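Long-range contact in Myo-inositol dehydrogenase (PDB 3EUW), which probably oxidises myo-inositol with NAD+, as an inositol 2-dehydrogenase of the Gfo/Idh/MocA family: residues Ala24-Leu29 against Glu289-Ala294. Numbering follows the deposited sequence.
Sequences AANPDL and ELATFA. With NA (sodium ion), chain E.
The carboxamide of Asn26 points its nitrogen edge at the helix turn around Ala291, with ND2 4.0 Å from Ala291 CA; no hydrogen bond is made there. Over one face of the amide sits the methyl CD1 of Leu29, 4.0 Å from Asn26 CG. Pro27 CD lies to the other side of the plane, displaced from the middle of the group. At the oxygen edge, Asn26 OD1 accepts the backbone N of Asp28 at 2.7 Å in the carbonyl plane, with a C=O...N angle of 158°. This Asx turn, inside a type I turn from Asn26 to Leu29, fixes the rotation of the amide. With CG anti to the backbone N (chi1 -173°), the amide reaches out to helix 283-299.

The apolar part of the contact belongs to Leu29, whose two methyls divide the work. CD1 meets the branch point of Leu290, 3.6 Å from its CG, as the two side chains pass in opposite directions. CD2 rests on Ala294 CB at 3.8 Å, one helical turn further on. Behind this buried patch, the main chain of the turn wraps a sodium ion. Asn26 O binds it at 2.2 Å and Leu29 O at 2.4 Å; Ala24 O, Ile23 O and a water are also ligands. The carbonyls thus hold the ion while the side chains of Asn26 and Leu29 face the helix.

In the fold, this is where helix 14-25 of the Rossmann domain turns into strand 29-35. Asp28 pairs through its backbone with Leu5 at the start of strand 5-10. Helix 283-299, from much later in the chain, lies across this corner: Leu290 also touches Asn22 and Ile23 of helix 14-25, while Phe293 reaches Met120 of strand 119-121.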
# COMPACT_ATOMS: atom_id res chain seq x y z
N ALA A 24 -18.54 -30.64 -6.65
CA ALA A 24 -17.82 -31.79 -6.12
C ALA A 24 -17.29 -31.43 -4.75
O ALA A 24 -17.51 -32.15 -3.77
CB ALA A 24 -16.67 -32.16 -7.04
N ALA A 25 -16.60 -30.30 -4.68
CA ALA A 25 -16.02 -29.81 -3.43
C ALA A 25 -17.03 -29.54 -2.33
O ALA A 25 -16.74 -29.78 -1.15
CB ALA A 25 -15.21 -28.55 -3.71
N ASN A 26 -18.20 -29.02 -2.68
CA ASN A 26 -19.23 -28.72 -1.68
C ASN A 26 -19.75 -30.04 -1.12
O ASN A 26 -20.20 -30.91 -1.86
CB ASN A 26 -20.37 -27.92 -2.31
CG ASN A 26 -21.38 -27.44 -1.28
OD1 ASN A 26 -21.92 -28.23 -0.51
ND2 ASN A 26 -21.65 -26.14 -1.28
N PRO A 27 -19.73 -30.20 0.21
CA PRO A 27 -20.20 -31.43 0.87
C PRO A 27 -21.70 -31.66 0.90
O PRO A 27 -22.14 -32.79 1.12
CB PRO A 27 -19.62 -31.30 2.27
CG PRO A 27 -19.75 -29.83 2.52
CD PRO A 27 -19.27 -29.22 1.21
N ASP A 28 -22.49 -30.61 0.70
CA ASP A 28 -23.95 -30.74 0.70
C ASP A 28 -24.49 -30.99 -0.70
O ASP A 28 -25.70 -31.14 -0.89
CB ASP A 28 -24.62 -29.48 1.25
CG ASP A 28 -24.36 -29.26 2.74
OD1 ASP A 28 -24.08 -30.24 3.47
OD2 ASP A 28 -24.46 -28.09 3.18
N LEU A 29 -23.60 -31.05 -1.69
CA LEU A 29 -24.02 -31.24 -3.06
C LEU A 29 -23.34 -32.39 -3.78
O LEU A 29 -22.26 -32.83 -3.40
CB LEU A 29 -23.79 -29.96 -3.87
CG LEU A 29 -24.41 -28.69 -3.29
CD1 LEU A 29 -24.11 -27.53 -4.22
CD2 LEU A 29 -25.92 -28.87 -3.10
N GLU A 289 -21.43 -18.47 -3.82
CA GLU A 289 -22.68 -18.39 -4.54
C GLU A 289 -23.35 -19.77 -4.56
O GLU A 289 -24.56 -19.87 -4.36
CB GLU A 289 -22.45 -17.91 -5.97
CG GLU A 289 -23.72 -17.66 -6.77
CD GLU A 289 -23.43 -17.15 -8.17
OE1 GLU A 289 -22.87 -17.93 -8.99
OE2 GLU A 289 -23.74 -15.98 -8.47
N LEU A 290 -22.57 -20.81 -4.79
CA LEU A 290 -23.11 -22.16 -4.83
C LEU A 290 -23.69 -22.56 -3.47
O LEU A 290 -24.78 -23.12 -3.40
CB LEU A 290 -22.02 -23.16 -5.24
CG LEU A 290 -22.48 -24.58 -5.58
CD1 LEU A 290 -23.48 -24.55 -6.74
CD2 LEU A 290 -21.29 -25.42 -5.93
N ALA A 291 -22.97 -22.25 -2.40
CA ALA A 291 -23.41 -22.58 -1.05
C ALA A 291 -24.75 -21.92 -0.75
O ALA A 291 -25.63 -22.52 -0.15
CB ALA A 291 -22.37 -22.13 -0.03
N THR A 292 -24.90 -20.67 -1.17
CA THR A 292 -26.13 -19.93 -0.96
C THR A 292 -27.27 -20.57 -1.74
O THR A 292 -28.43 -20.54 -1.32
CB THR A 292 -25.95 -18.45 -1.36
OG1 THR A 292 -24.99 -17.87 -0.48
CG2 THR A 292 -27.24 -17.67 -1.25
N PHE A 293 -26.93 -21.16 -2.88
CA PHE A 293 -27.92 -21.82 -3.72
C PHE A 293 -28.42 -23.04 -2.99
O PHE A 293 -29.61 -23.30 -2.92
CB PHE A 293 -27.30 -22.23 -5.06
CG PHE A 293 -28.26 -22.89 -6.01
CD1 PHE A 293 -29.51 -22.34 -6.26
CD2 PHE A 293 -27.89 -24.05 -6.68
CE1 PHE A 293 -30.37 -22.92 -7.18
CE2 PHE A 293 -28.75 -24.64 -7.60
CZ PHE A 293 -29.99 -24.07 -7.85
N ALA A 294 -27.48 -23.80 -2.43
CA ALA A 294 -27.82 -25.00 -1.68
C ALA A 294 -28.73 -24.68 -0.50
O ALA A 294 -29.73 -25.37 -0.27
CB ALA A 294 -26.54 -25.68 -1.19
NA NA E . -19.93 -32.42 -3.39
O HOH W 1 -19.32 -34.54 -4.24